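Local coordinates for McyG protein (Microcystis aeruginosa PCC 7806, PDB 4R0M), which probably activates phenylalanine or a related aryl acid as its adenylate for loading onto a carrier domain in microcystin synthesis, at residues Asn380-Pro383 and Glu384-Gly388; Ile440-Gly444 and Val445-Ala449. All coordinates share one frame; numbering follows the deposited sequence.

Going from the N terminus, the chain leaves strand 370-375, runs through contact 1, where it reverses at Pro-383 to Glu-386, and enters strand 388-394, the antiparallel partner of 370-375. Contact 1 therefore closes the connection between two neighbours of a six-stranded antiparallel sheet. The chain then completes that sheet with strands 412-413, 416-419, 421-426 and 429-435 before reaching contact 2, the tight hairpin of strands 440-442 and 445-447, which leads into helix 449-457. The two contacts follow in series and neither nests in nor crosses the other. The centres of contact 1 and contact 2 are about 19 Å apart, and the nearest atoms of contact 1 and contact 2 about 6 Å, without touching.

Contact 1 (Asn380-Pro383 and Glu384-Gly388); sequences NPLP and EREIG
Leu-382 and Pro-383 meet Glu-386 just round the bend of the loop, each against a different oxygen of the same carboxylate. Leu-382 CD2 lies 3.4 Å from Glu-386 OE2, the two side chains crossing at about a right angle, while the ring carbon CG of Pro-383 comes within 3.4 Å of Glu-386 OE1. The other methyl of the leucine reaches further along the chain: Leu-382 CD1 is 3.4 Å from Ile-387 O and 3.8 Å from Gly-388 CA. A type II beta turn from Pro-383 to Glu-386 brings these groups together, with Arg-385 taking a positive phi of 83°. Glu-386 sets CG between its own backbone N and carbonyl carbon (chi1 73°), which folds the acid back over the proline and puts Glu-386 CG 3.4 Å from Pro-383 O. Backbone hydrogen bonds to strands 370-375 and 421-426 hold the loop from outside, pairing Leu-382 with Ile-374, Arg-385 with Leu-425 and Gly-388 with Gly-423. Both carboxylate oxygens of Glu-386 meet aliphatic carbon, and no hydrogen bond joins the two segments; within the loop, the fold-back rests on van der Waals contact and the turn geometry.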
ATOM      1  N   ASN A 380       6.147 -12.263  25.986  1.00 64.99           N
ATOM      2  CA  ASN A 380       5.387 -11.821  27.150  1.00 65.24           C
ATOM      3  C   ASN A 380       4.914 -10.382  26.963  1.00 65.31           C
ATOM      4  O   ASN A 380       5.717  -9.510  26.621  1.00 63.90           O
ATOM      5  CB  ASN A 380       6.222 -11.942  28.429  1.00 65.50           C
ATOM      6  CG  ASN A 380       6.414 -13.382  28.872  1.00 66.03           C
ATOM      7  OD1 ASN A 380       5.450 -14.140  29.005  1.00 65.54           O
ATOM      8  ND2 ASN A 380       7.663 -13.763  29.115  1.00 65.93           N
ATOM      9  N   PRO A 381       3.604 -10.132  27.176  1.00 65.45           N
ATOM     10  CA  PRO A 381       3.045  -8.785  27.038  1.00 65.30           C
ATOM     11  C   PRO A 381       3.774  -7.766  27.913  1.00 65.40           C
ATOM     12  O   PRO A 381       4.021  -8.020  29.095  1.00 65.69           O
ATOM     13  CB  PRO A 381       1.593  -8.958  27.500  1.00 65.19           C
ATOM     14  CG  PRO A 381       1.284 -10.387  27.222  1.00 65.05           C
ATOM     15  CD  PRO A 381       2.562 -11.127  27.496  1.00 65.21           C
ATOM     16  N   LEU A 382       4.129  -6.633  27.311  1.00 64.67           N
ATOM     17  CA  LEU A 382       4.848  -5.568  27.998  1.00 63.94           C
ATOM     18  C   LEU A 382       3.879  -4.542  28.582  1.00 63.80           C
ATOM     19  O   LEU A 382       2.747  -4.422  28.105  1.00 64.09           O
ATOM     20  CB  LEU A 382       5.822  -4.879  27.033  1.00 63.76           C
ATOM     21  CG  LEU A 382       7.069  -5.647  26.586  1.00 63.62           C
ATOM     22  CD1 LEU A 382       7.714  -4.957  25.395  1.00 62.58           C
ATOM     23  CD2 LEU A 382       8.069  -5.801  27.726  1.00 63.52           C
ATOM     24  N   PRO A 383       4.313  -3.805  29.626  1.00 63.80           N
ATOM     25  CA  PRO A 383       3.501  -2.699  30.138  1.00 62.97           C
ATOM     26  C   PRO A 383       3.325  -1.598  29.094  1.00 62.26           C
ATOM     27  O   PRO A 383       4.175  -1.436  28.215  1.00 61.72           O
ATOM     28  CB  PRO A 383       4.316  -2.180  31.333  1.00 62.69           C
ATOM     29  CG  PRO A 383       5.698  -2.708  31.133  1.00 62.99           C
ATOM     30  CD  PRO A 383       5.514  -4.028  30.452  1.00 63.48           C
ATOM     31  N   GLU A 384       2.227  -0.855  29.199  1.00 61.92           N
ATOM     32  CA  GLU A 384       1.911   0.215  28.254  1.00 61.96           C
ATOM     33  C   GLU A 384       2.990   1.295  28.220  1.00 61.56           C
ATOM     34  O   GLU A 384       3.669   1.535  29.220  1.00 61.81           O
ATOM     35  CB  GLU A 384       0.551   0.841  28.585  1.00 62.60           C
ATOM     36  CG  GLU A 384      -0.637  -0.084  28.353  1.00 63.91           C
ATOM     37  CD  GLU A 384      -1.955   0.660  28.223  1.00 64.73           C
ATOM     38  OE1 GLU A 384      -2.165   1.653  28.952  1.00 65.02           O
ATOM     39  OE2 GLU A 384      -2.787   0.243  27.389  1.00 65.24           O
ATOM     40  N   ARG A 385       3.140   1.928  27.056  1.00 60.86           N
ATOM     41  CA  ARG A 385       4.067   3.055  26.842  1.00 60.46           C
ATOM     42  C   ARG A 385       5.529   2.669  26.554  1.00 59.19           C
ATOM     43  O   ARG A 385       6.371   3.551  26.367  1.00 58.94           O
ATOM     44  CB  ARG A 385       3.999   4.085  27.989  1.00 61.69           C
ATOM     45  CG  ARG A 385       2.656   4.787  28.172  1.00 62.39           C
ATOM     46  CD  ARG A 385       2.414   5.869  27.128  1.00 63.10           C
ATOM     47  NE  ARG A 385       3.402   6.947  27.193  1.00 63.87           N
ATOM     48  CZ  ARG A 385       3.414   8.010  26.391  1.00 63.81           C
ATOM     49  NH1 ARG A 385       2.490   8.156  25.450  1.00 63.88           N
ATOM     50  NH2 ARG A 385       4.356   8.932  26.531  1.00 64.70           N
ATOM     51  N   GLU A 386       5.834   1.371  26.514  1.00 58.47           N
ATOM     52  CA  GLU A 386       7.189   0.933  26.134  1.00 58.58           C
ATOM     53  C   GLU A 386       7.227   0.052  24.882  1.00 56.66           C
ATOM     54  O   GLU A 386       6.325  -0.756  24.648  1.00 56.53           O
ATOM     55  CB  GLU A 386       7.953   0.309  27.314  1.00 60.53           C
ATOM     56  CG  GLU A 386       7.514  -1.079  27.750  1.00 62.05           C
ATOM     57  CD  GLU A 386       8.422  -1.649  28.826  1.00 64.27           C
ATOM     58  OE1 GLU A 386       8.431  -1.104  29.952  1.00 64.88           O
ATOM     59  OE2 GLU A 386       9.129  -2.642  28.548  1.00 64.54           O
ATOM     60  N   ILE A 387       8.293   0.217  24.098  1.00 54.63           N
ATOM     61  CA  ILE A 387       8.426  -0.388  22.767  1.00 52.30           C
ATOM     62  C   ILE A 387       8.567  -1.911  22.808  1.00 51.81           C
ATOM     63  O   ILE A 387       9.263  -2.460  23.664  1.00 52.71           O
ATOM     64  CB  ILE A 387       9.630   0.203  21.983  1.00 51.62           C
ATOM     65  CG1 ILE A 387       9.846   1.697  22.294  1.00 51.04           C
ATOM     66  CG2 ILE A 387       9.491  -0.052  20.484  1.00 51.51           C
ATOM     67  CD1 ILE A 387       8.794   2.645  21.754  1.00 49.74           C
ATOM     68  N   GLY A 388       7.898  -2.578  21.870  1.00 50.56           N
ATOM     69  CA  GLY A 388       8.006  -4.024  21.689  1.00 49.77           C
ATOM     70  C   GLY A 388       7.477  -4.463  20.333  1.00 48.82           C
ATOM     71  O   GLY A 388       7.115  -3.628  19.498  1.00 47.35           O
TER

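Contact 2 (Ile440-Gly444 and Val445-Ala449); sequences IIING and VNYFA
Tyr-447 N donates to Ile-440 O at 2.8 Å, and this bond holds the open end of the hairpin. The face carrying Ile-440, Ile-442 and Tyr-447 is closely packed near that end. Ile-440 CG2 lies 4.0 Å from Tyr-447 CB, and Ile-440 CD1 reaches past the strand to Ala-449 CB at 3.9 Å, in the first turn of helix 449-457. The Tyr-447 ring, whose CG is anti to its carbonyl carbon (chi1 -67°), runs back along the hairpin and brings Tyr-447 CE2 to 4.1 Å from Ile-442 CB; Ile-440 O sits at the ring's edge, in its plane. Ile-513, in a loop, touches both Ile-442 and Tyr-447. The other face is more exposed: Ile-441 and Asn-446 lie side by side, with Ile-441 CG1 3.4 Å from Asn-446 OD1. Exposure also rises toward the tip, at Val-445, Asn-443 and Gly-444. There Ile-442 N binds Val-445 O at 3.1 Å, and the return bond from Val-445 N to Ile-442 O is 3.2 Å long. Asn-443 and Gly-444, both at positive phi, make the bend. This is a beta hairpin with a two-residue type I' turn, delivering the chain through Phe-448, the N-cap residue, into helix 449-457.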
ATOM      1  N   ILE A 440      17.641   2.695  13.778  1.00 54.09           N
ATOM      2  CA  ILE A 440      18.816   3.550  13.680  1.00 53.40           C
ATOM      3  C   ILE A 440      19.299   3.874  15.094  1.00 54.47           C
ATOM      4  O   ILE A 440      18.815   4.810  15.736  1.00 53.95           O
ATOM      5  CB  ILE A 440      18.538   4.827  12.853  1.00 52.30           C
ATOM      6  CG1 ILE A 440      18.005   4.454  11.463  1.00 51.11           C
ATOM      7  CG2 ILE A 440      19.798   5.677  12.735  1.00 52.39           C
ATOM      8  CD1 ILE A 440      17.424   5.609  10.674  1.00 49.85           C
ATOM      9  N   ILE A 441      20.240   3.065  15.576  1.00 55.69           N
ATOM     10  CA  ILE A 441      20.799   3.220  16.916  1.00 56.80           C
ATOM     11  C   ILE A 441      22.262   3.649  16.823  1.00 57.90           C
ATOM     12  O   ILE A 441      23.096   2.943  16.247  1.00 58.22           O
ATOM     13  CB  ILE A 441      20.672   1.923  17.750  1.00 56.61           C
ATOM     14  CG1 ILE A 441      19.208   1.466  17.815  1.00 56.45           C
ATOM     15  CG2 ILE A 441      21.235   2.131  19.153  1.00 56.41           C
ATOM     16  CD1 ILE A 441      19.010   0.044  18.303  1.00 56.38           C
ATOM     17  N   ILE A 442      22.559   4.819  17.381  1.00 58.62           N
ATOM     18  CA  ILE A 442      23.911   5.372  17.373  1.00 59.05           C
ATOM     19  C   ILE A 442      24.291   5.802  18.791  1.00 60.44           C
ATOM     20  O   ILE A 442      23.678   6.714  19.357  1.00 60.90           O
ATOM     21  CB  ILE A 442      24.035   6.541  16.370  1.00 58.48           C
ATOM     22  CG1 ILE A 442      23.784   6.042  14.945  1.00 58.09           C
ATOM     23  CG2 ILE A 442      25.414   7.176  16.448  1.00 58.20           C
ATOM     24  CD1 ILE A 442      23.158   7.066  14.027  1.00 57.90           C
ATOM     25  N   ASN A 443      25.299   5.129  19.350  1.00 61.23           N
ATOM     26  CA  ASN A 443      25.715   5.299  20.750  1.00 61.42           C
ATOM     27  C   ASN A 443      24.614   4.967  21.762  1.00 60.97           C
ATOM     28  O   ASN A 443      24.484   5.630  22.796  1.00 61.91           O
ATOM     29  CB  ASN A 443      26.281   6.703  21.000  1.00 63.23           C
ATOM     30  CG  ASN A 443      27.757   6.805  20.673  1.00 64.76           C
ATOM     31  OD1 ASN A 443      28.595   6.168  21.315  1.00 65.09           O
ATOM     32  ND2 ASN A 443      28.084   7.619  19.680  1.00 65.39           N
ATOM     33  N   GLY A 444      23.828   3.937  21.457  1.00 59.08           N
ATOM     34  CA  GLY A 444      22.732   3.513  22.326  1.00 57.49           C
ATOM     35  C   GLY A 444      21.492   4.386  22.235  1.00 56.75           C
ATOM     36  O   GLY A 444      20.464   4.068  22.837  1.00 56.86           O
ATOM     37  N   VAL A 445      21.590   5.483  21.482  1.00 55.52           N
ATOM     38  CA  VAL A 445      20.490   6.435  21.317  1.00 54.94           C
ATOM     39  C   VAL A 445      19.620   6.065  20.111  1.00 53.88           C
ATOM     40  O   VAL A 445      20.122   5.928  18.992  1.00 53.69           O
ATOM     41  CB  VAL A 445      21.010   7.888  21.163  1.00 55.39           C
ATOM     42  CG1 VAL A 445      19.853   8.874  21.052  1.00 54.89           C
ATOM     43  CG2 VAL A 445      21.916   8.265  22.327  1.00 55.16           C
ATOM     44  N   ASN A 446      18.321   5.903  20.354  1.00 52.83           N
ATOM     45  CA  ASN A 446      17.359   5.594  19.296  1.00 51.25           C
ATOM     46  C   ASN A 446      17.053   6.792  18.402  1.00 49.56           C
ATOM     47  O   ASN A 446      16.708   7.871  18.887  1.00 49.21           O
ATOM     48  CB  ASN A 446      16.053   5.059  19.893  1.00 52.15           C
ATOM     49  CG  ASN A 446      16.179   3.638  20.403  1.00 53.51           C
ATOM     50  OD1 ASN A 446      16.770   2.776  19.751  1.00 54.85           O
ATOM     51  ND2 ASN A 446      15.605   3.381  21.573  1.00 53.96           N
ATOM     52  N   TYR A 447      17.190   6.588  17.095  1.00 47.77           N
ATOM     53  CA  TYR A 447      16.776   7.573  16.101  1.00 46.68           C
ATOM     54  C   TYR A 447      15.719   6.961  15.187  1.00 45.46           C
ATOM     55  O   TYR A 447      15.671   5.740  15.010  1.00 45.27           O
ATOM     56  CB  TYR A 447      17.974   8.079  15.291  1.00 47.21           C
ATOM     57  CG  TYR A 447      18.954   8.898  16.102  1.00 48.05           C
ATOM     58  CD1 TYR A 447      18.805  10.281  16.225  1.00 48.22           C
ATOM     59  CD2 TYR A 447      20.030   8.290  16.754  1.00 48.03           C
ATOM     60  CE1 TYR A 447      19.698  11.035  16.972  1.00 47.82           C
ATOM     61  CE2 TYR A 447      20.926   9.035  17.502  1.00 47.93           C
ATOM     62  CZ  TYR A 447      20.756  10.406  17.606  1.00 48.05           C
ATOM     63  OH  TYR A 447      21.645  11.148  18.346  1.00 48.52           O
ATOM     64  N   PHE A 448      14.873   7.809  14.611  1.00 43.65           N
ATOM     65  CA  PHE A 448      13.729   7.335  13.836  1.00 42.61           C
ATOM     66  C   PHE A 448      13.740   7.878  12.413  1.00 41.63           C
ATOM     67  O   PHE A 448      13.758   9.091  12.195  1.00 41.33           O
ATOM     68  CB  PHE A 448      12.419   7.655  14.565  1.00 41.96           C
ATOM     69  CG  PHE A 448      12.394   7.175  15.989  1.00 41.74           C
ATOM     70  CD1 PHE A 448      12.075   5.853  16.289  1.00 41.74           C
ATOM     71  CD2 PHE A 448      12.715   8.038  17.035  1.00 41.73           C
ATOM     72  CE1 PHE A 448      12.065   5.405  17.602  1.00 41.76           C
ATOM     73  CE2 PHE A 448      12.702   7.596  18.349  1.00 41.74           C
ATOM     74  CZ  PHE A 448      12.380   6.277  18.633  1.00 41.76           C
ATOM     75  N   ALA A 449      13.729   6.951  11.456  1.00 41.55           N
ATOM     76  CA  ALA A 449      13.925   7.249  10.036  1.00 41.45           C
ATOM     77  C   ALA A 449      12.980   8.307   9.466  1.00 41.61           C
ATOM     78  O   ALA A 449      13.413   9.183   8.710  1.00 41.09           O
ATOM     79  CB  ALA A 449      13.846   5.968   9.218  1.00 41.03           C
TER